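Local coordinates for protein putative nucleotide-diphospho-sugar transferase (Desulfovibrio desulfuricans subsp. desulfuricans, PDB 3CGX) that probably transfers a sugar from a nucleotide-diphospho-sugar donor, through a domain of the GT-A glycosyltransferase type, at residues S5-F10 and Q45-L50; E25-D30 and D193-L198; H93-A98 and Y144-R149; I113-C118 and N199-T204; A133-A138 and E174-A179. All coordinates share one frame; numbering follows the deposited sequence.

Contact 1 (S5-F10 and Q45-L50); sequences SCILFF and QGLARL
L47 sets one of its methyls squarely over the ring of F9. CD1 of L47 lies 3.9 Å from the centroid of the F9 ring and only 13° off its normal, a CH-pi contact over the face. Two residues back along the strand, I7 sends CD1 to meet L50 CD1 at 3.8 Å, the two side chains crossing at about a right angle. The other branch of L47 fills in between: its CD2 stands 4.3 Å from I7 CD1, so that one leucine touches both strand residues with different methyls. F9 reaches the leucine because its ring swings away from the backbone N (chi1 -177°), flat side turned to the helix.

The second shell explains how L47 and L50 come to share this face. A type I turn from L47 to L50, at the C-terminal end of the helix and closed by L50 N to L47 O at 2.9 Å, brings L50 round beside the strand. I7 and F9 point to this helix, whereas L8 and F10 pack on helix 87-100 beyond the other face of the sheet. Strand 5-11, helix 29-47 and strand 53-58 form a beta-alpha-beta crossover with adjacent parallel strands. Helix and turn thus meet the strand through buried apolar surface, consistent with hydrophobic packing rather than directional polar bonds.

Contact 2 (E25-D30 and D193-L198); sequences EVVGND and DTVWDL
V26 and V195 meet branch against branch and form the close part of this contact. V26 CG1 lies 3.9 Å from V195 CG2, while V26 CG2 approaches V195 CG1 at 4.0 Å; the two isopropyl groups cross at about a right angle. V195 holds CG1 between the backbone N and carbonyl carbon (chi1 70°), with CG2 trans to the N. V195 is buried, whereas V26 keeps part of its surface in solvent.

Elsewhere the fit is looser. V27 CG1 stands 4.2 Å from V195 CG2, and L198 turns toward the same side without closing on it. Beyond the valines, T194 is the N-cap of helix 195-204. T194 OG1 accepts from D197 N at 3.2 Å, and T194 N in turn donates to D197 OD2 at 3.1 Å, which makes a capping box. D193 N also donates to that oxygen and N190 ND2 to OD1, so both carboxylate oxygens are bonded, which should restrain its rotation.

V26 and V27 end helix 21-27, and G28, at positive phi, turns the chain into helix 29-47. Helix 195-204 begins against this corner, with L23, L35 and I226 around V195 and L198, and Y229 touching both V26 and V195.

Contact 3 (H93-A98 and Y144-R149); sequences HAMQKA and YLIGFR
The ring of F148 receives M95, a selenomethionine, at its edge and in its plane. The terminal CE of M95 sits 3.8 Å from F148 CD2, and SE lies 5.3 Å from the ring centroid, 84° off the normal; this is a Met-aromatic contact of the edge-on kind. F153 adds an edge-to-face pairing with the same phenyl group.

The bend that delivers the methyl comes at the last torsion of M95 (chi3 77°), after a nearly extended run through CG. It folds CE down against the strand, to 4.2 Å from the CA of G147. SE meanwhile faces I146 CG2 at 4.2 Å.

Helix 87-100 is one of the helices layered on the central mixed sheet of this GT-A-type domain. Its segment 93-98 runs 30° from the direction of strand segment 145-149, with 10.6 Å between the axes at their nearest. M95 also rests on V106 and L108 of the intervening strand 105-109 and on L8 of strand 5-11, so one long side chain spans three neighbouring strands. A98 joins it on V106, while K97, on the outer side of the helix, pairs with D101 in a salt bridge.

Contact 4 (I113-C118 and N199-T204); sequences IPDYPC and NVLYRT
L201 carries the apolar part of this contact, meeting P114 with one methyl and D115 with the other. Its CD2 lies 3.9 Å from P114 CG. CD1 sits over the face of the D115 carboxylate, 3.5 Å from D115 CG, and the two side chains slide past each other in opposite directions. L201 projects this fork toward the loop with its CG trans to the backbone N (chi1 176°). F39 of helix 29-47 backs the proline, and L219 of helix 214-221 lies against the leucine.

The polar bonds run within a segment or to residues outside both; none joins the two. D115 OD1 is taken by the indole NE1 of W189, which should steady the acid. On helix 195-204, R203 NH1 gives N199 OD1 a bond of 2.9 Å at 166°, in the guanidinium plane and on a lone pair of the amide oxygen. T204 OG1 donates to V200 O at 2.7 Å from above the carbonyl plane, while T204 N reaches that oxygen from the opposite face.

In the loop, a type I turn from I113 to Y116 closes with Y116 N to I113 O at 2.9 Å. The loop comes shortly after strand 105-109; GT-A folds commonly have a DXD-like motif near the end of the corresponding strand, and a position of helix 195-204 near such a site is consistent with this but not established.

Contact 5 (A133-A138 and E174-A179); sequences AAIGPA and EKMRRA
M176 CE meets the branched side chain of I135, and the two chains cross obliquely. M176, a selenomethionine, leaves the helix with CG trans to its carbonyl carbon (chi1 -65°), runs extended through the next bond, and then bends at chi3 (-69°). That final kink separates the roles of its last two atoms: SE stays beside A133, 4.1 Å from its CB, while CE turns along the strand to I135.

The isoleucine offers two branches to this methyl. Its CG1 arm extends away from the backbone N (chi1 -162°) and brings CD1 to 3.6 Å from M176 CE. The shorter CG2 branch, tucked between the backbone N and the carbonyl carbon, stands 4.0 Å from the same CE. The methyl is thus held in the fork of I135. A133 and I135 alternate with A134, whose CB points away from the helix, as expected of a strand.

Strand 133-137 lies between strands 143-149 and 183-185 in the sheet, and helix 169-178 covers it here. V183 and V157 also touch M176, and Y169 and T172 of that helix flank I135. The attachment is buried and apolar: one unbranched chain serves two strand residues, CE on I135 and selenium, standing where methionine has sulfur, on A133.

In the fold
From the N terminus, contact 1 closes first, returning helix 29-47 to strand 5-11. Contact 2 opens inside that loop and stays open until helix 195-204, so contacts 1 and 2 cross, sharing helix 29-47. Contact 3 opens next, followed by contact 4 and then contact 5; contact 3 closes before the other two and crosses both. Contact 5 is nested in contact 4 and, like contact 3, in contact 2, while contacts 2 and 4 cross. L8 and F10 join contact 1 to contact 3 through A94. Neighbouring strands tie 3 to 5 (G147 N to A134 O), and Y144 meets Y116 of contact 4. Helix 195-204 links contacts 2 and 4.

Contact 1 (S5-F10 and Q45-L50)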
# COMPACT_ATOMS: atom_id res chain seq x y z
N SER A 5 -13.65 -6.91 9.71
CA SER A 5 -12.83 -6.37 8.62
C SER A 5 -11.37 -6.40 8.98
O SER A 5 -11.00 -6.18 10.13
CB SER A 5 -13.19 -4.90 8.37
OG SER A 5 -14.43 -4.79 7.71
N CYS A 6 -10.55 -6.63 7.98
CA CYS A 6 -9.11 -6.60 8.17
C CYS A 6 -8.41 -5.83 7.04
O CYS A 6 -8.80 -5.92 5.88
CB CYS A 6 -8.53 -8.03 8.25
SG CYS A 6 -6.79 -7.98 8.90
N ILE A 7 -7.42 -5.04 7.42
CA ILE A 7 -6.55 -4.31 6.48
C ILE A 7 -5.17 -4.95 6.49
O ILE A 7 -4.55 -5.09 7.55
CB ILE A 7 -6.36 -2.83 6.82
CG1 ILE A 7 -7.69 -2.07 6.85
CG2 ILE A 7 -5.36 -2.17 5.88
CD1 ILE A 7 -7.61 -0.80 7.76
N LEU A 8 -4.75 -5.43 5.32
CA LEU A 8 -3.40 -5.96 5.14
C LEU A 8 -2.56 -4.89 4.47
O LEU A 8 -2.81 -4.49 3.33
CB LEU A 8 -3.40 -7.21 4.31
CG LEU A 8 -4.38 -8.31 4.71
CD1 LEU A 8 -4.40 -9.47 3.68
CD2 LEU A 8 -4.10 -8.77 6.16
N PHE A 9 -1.55 -4.46 5.21
CA PHE A 9 -0.71 -3.31 4.85
C PHE A 9 0.71 -3.78 4.51
O PHE A 9 1.45 -4.22 5.34
CB PHE A 9 -0.77 -2.29 5.98
CG PHE A 9 -0.00 -0.98 5.73
CD1 PHE A 9 -0.08 -0.32 4.51
CD2 PHE A 9 0.73 -0.38 6.75
CE1 PHE A 9 0.55 0.92 4.32
CE2 PHE A 9 1.38 0.87 6.52
CZ PHE A 9 1.30 1.48 5.29
N PHE A 10 1.03 -3.73 3.22
CA PHE A 10 2.27 -4.26 2.67
C PHE A 10 3.36 -3.21 2.69
O PHE A 10 3.22 -2.12 2.10
CB PHE A 10 2.03 -4.82 1.24
CG PHE A 10 1.62 -6.26 1.19
CD1 PHE A 10 0.71 -6.79 2.09
CD2 PHE A 10 2.14 -7.10 0.18
CE1 PHE A 10 0.39 -8.13 2.04
CE2 PHE A 10 1.77 -8.42 0.10
CZ PHE A 10 0.92 -8.95 1.02
N GLN A 45 -0.68 5.70 11.07
CA GLN A 45 -1.41 6.57 11.97
C GLN A 45 -2.86 6.71 11.52
O GLN A 45 -3.79 6.64 12.35
CB GLN A 45 -0.70 7.93 12.08
CG GLN A 45 -1.38 8.92 12.97
CD GLN A 45 -0.51 10.15 13.19
OE1 GLN A 45 0.37 10.48 12.37
NE2 GLN A 45 -0.73 10.81 14.30
N GLY A 46 -3.05 6.90 10.23
CA GLY A 46 -4.36 6.96 9.62
C GLY A 46 -5.14 5.63 9.64
O GLY A 46 -6.30 5.58 10.05
N LEU A 47 -4.49 4.54 9.25
CA LEU A 47 -5.11 3.20 9.25
C LEU A 47 -5.46 2.65 10.64
O LEU A 47 -6.53 2.05 10.82
CB LEU A 47 -4.21 2.19 8.57
CG LEU A 47 -3.96 2.46 7.08
CD1 LEU A 47 -2.94 1.42 6.57
CD2 LEU A 47 -5.31 2.46 6.27
N ALA A 48 -4.54 2.87 11.60
CA ALA A 48 -4.68 2.37 12.99
C ALA A 48 -5.90 2.96 13.67
O ALA A 48 -6.36 2.44 14.68
CB ALA A 48 -3.42 2.63 13.82
N ARG A 49 -6.48 3.98 13.08
CA ARG A 49 -7.69 4.57 13.64
C ARG A 49 -8.99 4.04 13.04
O ARG A 49 -10.06 4.42 13.51
CB ARG A 49 -7.63 6.11 13.51
CG ARG A 49 -6.52 6.79 14.36
CD ARG A 49 -6.31 8.29 14.03
N LEU A 50 -8.94 3.17 12.02
CA LEU A 50 -10.18 2.72 11.32
C LEU A 50 -10.97 1.62 12.03
O LEU A 50 -10.51 1.12 13.01
CB LEU A 50 -9.90 2.22 9.91
CG LEU A 50 -9.24 3.29 9.03
CD1 LEU A 50 -8.93 2.72 7.66
CD2 LEU A 50 -10.14 4.54 8.98

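Contact 2 (E25-D30 and D193-L198)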
# COMPACT_ATOMS: atom_id res chain seq x y z
N GLU A 25 18.55 7.64 -6.43
CA GLU A 25 19.51 8.03 -7.50
C GLU A 25 19.62 9.53 -7.60
O GLU A 25 20.67 10.09 -7.95
CB GLU A 25 19.06 7.44 -8.87
CG GLU A 25 19.48 5.99 -9.02
CD GLU A 25 18.95 5.30 -10.26
OE1 GLU A 25 17.76 4.92 -10.30
OE2 GLU A 25 19.74 5.08 -11.18
N VAL A 26 18.55 10.20 -7.20
CA VAL A 26 18.48 11.67 -7.24
C VAL A 26 18.69 12.32 -5.88
O VAL A 26 19.54 13.19 -5.76
CB VAL A 26 17.12 12.17 -7.85
CG1 VAL A 26 16.94 13.67 -7.67
CG2 VAL A 26 17.04 11.80 -9.33
N VAL A 27 17.98 11.86 -4.85
CA VAL A 27 18.03 12.53 -3.56
C VAL A 27 18.99 11.88 -2.57
O VAL A 27 19.21 12.40 -1.47
CB VAL A 27 16.61 12.65 -2.90
CG1 VAL A 27 15.61 13.32 -3.86
CG2 VAL A 27 16.12 11.28 -2.39
N GLY A 28 19.52 10.72 -2.94
CA GLY A 28 20.41 9.97 -2.05
C GLY A 28 19.67 8.83 -1.38
O GLY A 28 18.52 8.98 -1.01
N ASN A 29 20.33 7.69 -1.22
CA ASN A 29 19.66 6.52 -0.65
C ASN A 29 19.16 6.74 0.77
O ASN A 29 18.08 6.27 1.11
CB ASN A 29 20.57 5.27 -0.69
CG ASN A 29 20.57 4.61 -2.03
OD1 ASN A 29 19.78 4.99 -2.92
ND2 ASN A 29 21.44 3.56 -2.19
N ASP A 30 19.92 7.45 1.59
CA ASP A 30 19.48 7.67 2.98
C ASP A 30 18.18 8.47 3.03
O ASP A 30 17.27 8.14 3.80
CB ASP A 30 20.53 8.39 3.84
CG ASP A 30 21.75 7.51 4.17
OD1 ASP A 30 21.72 6.29 3.93
OD2 ASP A 30 22.75 8.05 4.66
N ASP A 193 7.21 6.86 -6.58
CA ASP A 193 8.39 6.06 -6.95
C ASP A 193 9.61 6.94 -7.30
O ASP A 193 10.70 6.69 -6.85
CB ASP A 193 8.05 5.19 -8.17
CG ASP A 193 9.25 4.31 -8.68
OD1 ASP A 193 9.99 3.75 -7.82
OD2 ASP A 193 9.39 4.14 -9.95
N THR A 194 9.40 7.96 -8.12
CA THR A 194 10.49 8.76 -8.66
C THR A 194 10.49 10.16 -8.06
O THR A 194 9.55 10.56 -7.40
CB THR A 194 10.37 8.92 -10.19
OG1 THR A 194 9.27 9.80 -10.48
CG2 THR A 194 10.21 7.54 -10.95
N VAL A 195 11.56 10.92 -8.34
CA VAL A 195 11.64 12.28 -7.83
C VAL A 195 10.50 13.12 -8.45
O VAL A 195 9.99 14.07 -7.84
CB VAL A 195 13.03 12.92 -8.07
CG1 VAL A 195 13.31 13.23 -9.60
CG2 VAL A 195 13.15 14.21 -7.18
N TRP A 196 10.08 12.75 -9.65
CA TRP A 196 9.01 13.49 -10.32
C TRP A 196 7.71 13.27 -9.53
O TRP A 196 6.96 14.20 -9.24
CB TRP A 196 8.84 13.03 -11.76
CG TRP A 196 10.08 13.04 -12.66
CD1 TRP A 196 10.67 11.96 -13.26
CD2 TRP A 196 10.82 14.17 -13.10
NE1 TRP A 196 11.72 12.33 -14.01
CE2 TRP A 196 11.84 13.69 -13.97
CE3 TRP A 196 10.71 15.54 -12.88
CZ2 TRP A 196 12.78 14.55 -14.59
CZ3 TRP A 196 11.61 16.38 -13.48
CH2 TRP A 196 12.64 15.88 -14.35
N ASP A 197 7.44 12.02 -9.17
CA ASP A 197 6.28 11.68 -8.37
C ASP A 197 6.30 12.44 -7.02
O ASP A 197 5.26 12.89 -6.53
CB ASP A 197 6.21 10.18 -8.07
CG ASP A 197 6.07 9.32 -9.28
OD1 ASP A 197 5.48 9.74 -10.27
OD2 ASP A 197 6.53 8.20 -9.21
N LEU A 198 7.51 12.55 -6.44
CA LEU A 198 7.69 13.24 -5.15
C LEU A 198 7.39 14.74 -5.29
O LEU A 198 6.77 15.39 -4.40
CB LEU A 198 9.11 13.04 -4.60
CG LEU A 198 9.40 13.42 -3.14
CD1 LEU A 198 8.74 12.37 -2.23
CD2 LEU A 198 10.91 13.52 -2.79

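Contact 3 (H93-A98 and Y144-R149)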
# COMPACT_ATOMS: atom_id res chain seq x y z
N HIS A 93 -1.50 -15.38 -0.38
CA HIS A 93 -1.29 -16.01 0.93
C HIS A 93 -1.76 -15.15 2.12
O HIS A 93 -2.40 -15.64 3.06
CB HIS A 93 0.17 -16.42 1.09
CG HIS A 93 0.59 -17.48 0.12
ND1 HIS A 93 1.90 -17.64 -0.29
CD2 HIS A 93 -0.14 -18.40 -0.57
CE1 HIS A 93 1.97 -18.65 -1.16
NE2 HIS A 93 0.74 -19.11 -1.36
N ALA A 94 -1.52 -13.85 2.04
CA ALA A 94 -1.90 -12.95 3.13
C ALA A 94 -3.45 -12.84 3.22
O ALA A 94 -4.05 -12.92 4.30
CB ALA A 94 -1.24 -11.57 2.95
N MSE A 95 -4.09 -12.71 2.08
CA MSE A 95 -5.55 -12.62 2.06
C MSE A 95 -6.21 -13.94 2.49
O MSE A 95 -7.17 -13.98 3.29
CB MSE A 95 -6.00 -12.24 0.66
CG MSE A 95 -5.49 -10.89 0.21
SE MSE A 95 -6.54 -10.07 -1.26
CE MSE A 95 -7.97 -9.53 -0.08
N GLN A 96 -5.65 -15.03 1.99
CA GLN A 96 -6.14 -16.36 2.29
C GLN A 96 -6.06 -16.61 3.77
O GLN A 96 -6.97 -17.13 4.38
CB GLN A 96 -5.37 -17.45 1.53
CG GLN A 96 -5.92 -18.83 1.85
CD GLN A 96 -7.33 -19.03 1.30
OE1 GLN A 96 -8.29 -19.13 2.06
NE2 GLN A 96 -7.46 -19.04 -0.02
N LYS A 97 -4.97 -16.17 4.37
CA LYS A 97 -4.75 -16.32 5.81
C LYS A 97 -5.76 -15.54 6.63
O LYS A 97 -6.28 -16.01 7.68
CB LYS A 97 -3.34 -15.89 6.16
CG LYS A 97 -3.03 -15.71 7.62
CD LYS A 97 -2.83 -16.99 8.35
CE LYS A 97 -2.16 -16.69 9.71
NZ LYS A 97 -2.81 -15.56 10.46
N ALA A 98 -6.03 -14.32 6.17
CA ALA A 98 -6.97 -13.43 6.86
C ALA A 98 -8.38 -14.03 6.85
O ALA A 98 -9.09 -14.02 7.86
CB ALA A 98 -6.93 -11.99 6.28
N TYR A 144 -3.13 -0.21 -6.31
CA TYR A 144 -2.62 0.14 -5.01
C TYR A 144 -3.45 -0.50 -3.89
O TYR A 144 -3.04 -0.51 -2.71
CB TYR A 144 -2.61 1.66 -4.84
CG TYR A 144 -3.99 2.32 -4.86
CD1 TYR A 144 -4.82 2.35 -3.70
CD2 TYR A 144 -4.46 2.93 -6.00
CE1 TYR A 144 -6.06 2.95 -3.71
CE2 TYR A 144 -5.73 3.53 -6.01
CZ TYR A 144 -6.51 3.57 -4.86
OH TYR A 144 -7.75 4.16 -4.97
N LEU A 145 -4.62 -0.99 -4.25
CA LEU A 145 -5.50 -1.69 -3.31
C LEU A 145 -6.32 -2.78 -4.01
O LEU A 145 -6.76 -2.62 -5.15
CB LEU A 145 -6.43 -0.71 -2.57
CG LEU A 145 -7.45 -1.22 -1.52
CD1 LEU A 145 -7.73 -0.12 -0.44
CD2 LEU A 145 -8.78 -1.77 -2.16
N ILE A 146 -6.48 -3.91 -3.33
CA ILE A 146 -7.39 -4.97 -3.77
C ILE A 146 -8.13 -5.52 -2.54
O ILE A 146 -7.55 -5.66 -1.48
CB ILE A 146 -6.65 -6.10 -4.56
CG1 ILE A 146 -7.69 -7.04 -5.18
CG2 ILE A 146 -5.54 -6.80 -3.69
CD1 ILE A 146 -7.10 -7.90 -6.31
N GLY A 147 -9.42 -5.78 -2.68
CA GLY A 147 -10.22 -6.33 -1.59
C GLY A 147 -11.28 -7.29 -2.04
O GLY A 147 -11.74 -7.25 -3.17
N PHE A 148 -11.66 -8.16 -1.12
CA PHE A 148 -12.71 -9.15 -1.33
C PHE A 148 -13.53 -9.39 -0.09
O PHE A 148 -13.10 -9.15 1.03
CB PHE A 148 -12.11 -10.53 -1.67
CG PHE A 148 -11.46 -10.63 -3.01
CD1 PHE A 148 -12.19 -10.95 -4.14
CD2 PHE A 148 -10.10 -10.42 -3.14
CE1 PHE A 148 -11.56 -11.05 -5.38
CE2 PHE A 148 -9.47 -10.50 -4.39
CZ PHE A 148 -10.19 -10.82 -5.49
N ARG A 149 -14.76 -9.79 -0.30
CA ARG A 149 -15.56 -10.34 0.80
C ARG A 149 -15.32 -11.87 0.78
O ARG A 149 -15.09 -12.44 -0.29
CB ARG A 149 -17.05 -9.91 0.74
CG ARG A 149 -17.79 -10.07 -0.59
CD ARG A 149 -19.30 -9.77 -0.34
NE ARG A 149 -20.17 -10.15 -1.44

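Contact 4 (I113-C118 and N199-T204)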
# COMPACT_ATOMS: atom_id res chain seq x y z
N ILE A 113 1.66 5.29 -1.19
CA ILE A 113 0.62 6.29 -1.39
C ILE A 113 0.32 7.06 -0.12
O ILE A 113 -0.84 7.03 0.40
CB ILE A 113 -0.69 5.62 -2.00
CG1 ILE A 113 -1.14 4.40 -1.21
CG2 ILE A 113 -0.51 5.28 -3.51
CD1 ILE A 113 -2.54 3.96 -1.54
N PRO A 114 1.33 7.82 0.37
CA PRO A 114 1.25 8.37 1.72
C PRO A 114 0.14 9.35 1.95
O PRO A 114 -0.28 9.54 3.07
CB PRO A 114 2.61 9.02 1.89
CG PRO A 114 3.05 9.35 0.51
CD PRO A 114 2.59 8.22 -0.30
N ASP A 115 -0.34 9.98 0.90
CA ASP A 115 -1.41 10.98 1.04
C ASP A 115 -2.81 10.40 0.84
O ASP A 115 -3.78 11.14 0.66
CB ASP A 115 -1.25 12.17 0.08
CG ASP A 115 -1.29 11.78 -1.40
OD1 ASP A 115 -1.00 10.63 -1.81
OD2 ASP A 115 -1.59 12.69 -2.22
N TYR A 116 -2.92 9.08 0.77
CA TYR A 116 -4.20 8.50 0.48
C TYR A 116 -5.14 8.74 1.65
O TYR A 116 -4.81 8.41 2.77
CB TYR A 116 -4.09 7.00 0.27
CG TYR A 116 -5.32 6.40 -0.41
CD1 TYR A 116 -5.53 6.58 -1.78
CD2 TYR A 116 -6.23 5.64 0.29
CE1 TYR A 116 -6.63 6.02 -2.42
CE2 TYR A 116 -7.32 5.07 -0.35
CZ TYR A 116 -7.51 5.27 -1.69
OH TYR A 116 -8.60 4.69 -2.34
N PRO A 117 -6.34 9.27 1.38
CA PRO A 117 -7.21 9.49 2.54
C PRO A 117 -7.78 8.20 3.15
O PRO A 117 -8.38 7.39 2.47
CB PRO A 117 -8.29 10.43 2.00
CG PRO A 117 -8.14 10.48 0.53
CD PRO A 117 -7.02 9.56 0.12
N CYS A 118 -7.57 8.07 4.45
CA CYS A 118 -8.00 6.89 5.18
C CYS A 118 -9.48 6.61 4.97
O CYS A 118 -9.86 5.46 4.84
CB CYS A 118 -7.63 6.95 6.69
SG CYS A 118 -8.28 8.28 7.79
N ASN A 199 7.85 15.31 -6.41
CA ASN A 199 7.57 16.71 -6.71
C ASN A 199 6.06 16.99 -6.81
O ASN A 199 5.55 18.00 -6.27
CB ASN A 199 8.28 17.11 -7.99
CG ASN A 199 8.04 18.54 -8.38
OD1 ASN A 199 7.06 18.81 -9.09
ND2 ASN A 199 8.97 19.46 -8.04
N VAL A 200 5.34 16.10 -7.48
CA VAL A 200 3.87 16.24 -7.62
C VAL A 200 3.20 16.05 -6.27
O VAL A 200 2.29 16.84 -5.91
CB VAL A 200 3.28 15.23 -8.63
CG1 VAL A 200 1.73 15.28 -8.61
CG2 VAL A 200 3.88 15.45 -10.03
N LEU A 201 3.66 15.07 -5.50
CA LEU A 201 3.11 14.80 -4.15
C LEU A 201 3.19 16.10 -3.34
O LEU A 201 2.22 16.52 -2.68
CB LEU A 201 3.85 13.70 -3.40
CG LEU A 201 3.48 13.34 -1.94
CD1 LEU A 201 2.07 12.68 -1.82
CD2 LEU A 201 4.55 12.42 -1.27
N TYR A 202 4.35 16.72 -3.42
CA TYR A 202 4.66 17.96 -2.67
C TYR A 202 3.82 19.14 -3.13
O TYR A 202 3.18 19.82 -2.32
CB TYR A 202 6.17 18.32 -2.81
CG TYR A 202 6.64 19.55 -2.02
CD1 TYR A 202 6.30 19.73 -0.68
CD2 TYR A 202 7.47 20.49 -2.61
CE1 TYR A 202 6.75 20.83 0.04
CE2 TYR A 202 7.93 21.60 -1.90
CZ TYR A 202 7.55 21.75 -0.57
OH TYR A 202 8.02 22.81 0.12
N ARG A 203 3.76 19.35 -4.43
CA ARG A 203 3.16 20.57 -4.91
C ARG A 203 1.63 20.55 -4.93
O ARG A 203 1.01 21.61 -4.86
CB ARG A 203 3.70 20.90 -6.26
CG ARG A 203 5.19 21.33 -6.18
CD ARG A 203 5.84 21.24 -7.48
NE ARG A 203 5.38 22.28 -8.35
CZ ARG A 203 5.40 22.20 -9.68
NH1 ARG A 203 5.85 21.10 -10.30
NH2 ARG A 203 4.98 23.21 -10.39
N THR A 204 1.04 19.38 -5.00
CA THR A 204 -0.42 19.25 -5.03
C THR A 204 -1.05 19.06 -3.64
O THR A 204 -2.27 19.08 -3.50
CB THR A 204 -0.85 18.09 -5.95
OG1 THR A 204 -0.40 16.83 -5.39
CG2 THR A 204 -0.29 18.30 -7.39

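Contact 5 (A133-A138 and E174-A179)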
# COMPACT_ATOMS: atom_id res chain seq x y z
N ALA A 133 -15.82 -7.58 -4.83
CA ALA A 133 -14.42 -7.15 -4.85
C ALA A 133 -14.29 -5.65 -5.03
O ALA A 133 -15.22 -4.96 -5.44
CB ALA A 133 -13.65 -7.88 -5.96
N ALA A 134 -13.12 -5.16 -4.64
CA ALA A 134 -12.73 -3.78 -4.78
C ALA A 134 -11.28 -3.70 -5.31
O ALA A 134 -10.43 -4.56 -5.03
CB ALA A 134 -12.86 -3.06 -3.43
N ILE A 135 -11.02 -2.67 -6.08
CA ILE A 135 -9.68 -2.48 -6.67
C ILE A 135 -9.41 -1.00 -6.89
O ILE A 135 -10.30 -0.26 -7.28
CB ILE A 135 -9.54 -3.29 -7.99
CG1 ILE A 135 -8.04 -3.45 -8.35
CG2 ILE A 135 -10.43 -2.64 -9.15
CD1 ILE A 135 -7.75 -4.59 -9.37
N GLY A 136 -8.19 -0.56 -6.56
CA GLY A 136 -7.82 0.81 -6.78
C GLY A 136 -6.71 0.86 -7.82
O GLY A 136 -5.61 0.32 -7.60
N PRO A 137 -7.01 1.49 -8.96
CA PRO A 137 -6.04 1.63 -10.05
C PRO A 137 -4.95 2.63 -9.72
O PRO A 137 -5.24 3.71 -9.21
CB PRO A 137 -6.88 2.14 -11.22
CG PRO A 137 -8.34 1.96 -10.78
CD PRO A 137 -8.31 2.05 -9.31
N ALA A 138 -3.71 2.24 -10.02
CA ALA A 138 -2.56 3.13 -9.88
C ALA A 138 -2.24 3.72 -11.26
O ALA A 138 -2.52 3.10 -12.28
CB ALA A 138 -1.35 2.37 -9.30
N GLU A 174 -9.96 -8.18 -15.70
CA GLU A 174 -10.45 -9.14 -16.70
C GLU A 174 -10.74 -10.50 -16.01
O GLU A 174 -11.82 -11.05 -16.18
CB GLU A 174 -9.45 -9.29 -17.86
N LYS A 175 -9.79 -10.99 -15.21
CA LYS A 175 -9.98 -12.23 -14.44
C LYS A 175 -11.17 -12.09 -13.50
O LYS A 175 -11.92 -13.04 -13.30
CB LYS A 175 -8.72 -12.60 -13.65
CG LYS A 175 -7.63 -13.25 -14.50
CD LYS A 175 -6.24 -13.26 -13.85
CE LYS A 175 -5.31 -14.23 -14.61
NZ LYS A 175 -3.87 -13.94 -14.32
N MSE A 176 -11.38 -10.89 -12.94
CA MSE A 176 -12.55 -10.69 -12.05
C MSE A 176 -13.86 -10.76 -12.82
O MSE A 176 -14.84 -11.30 -12.33
CB MSE A 176 -12.46 -9.37 -11.30
CG MSE A 176 -11.28 -9.37 -10.35
SE MSE A 176 -11.17 -7.72 -9.27
CE MSE A 176 -10.71 -6.37 -10.54
N ARG A 177 -13.86 -10.20 -14.02
CA ARG A 177 -15.05 -10.21 -14.87
C ARG A 177 -15.33 -11.66 -15.25
O ARG A 177 -16.45 -12.15 -15.15
CB ARG A 177 -14.84 -9.37 -16.15
N ARG A 178 -14.30 -12.37 -15.66
CA ARG A 178 -14.47 -13.77 -16.06
C ARG A 178 -14.95 -14.63 -14.87
O ARG A 178 -15.48 -15.73 -15.06
CB ARG A 178 -13.16 -14.33 -16.66
CG ARG A 178 -12.71 -13.68 -17.99
CD ARG A 178 -11.28 -14.11 -18.41
N ALA A 179 -14.78 -14.11 -13.65
CA ALA A 179 -15.19 -14.81 -12.41
C ALA A 179 -16.60 -14.38 -12.02
O ALA A 179 -17.13 -14.80 -10.99
CB ALA A 179 -14.23 -14.52 -11.27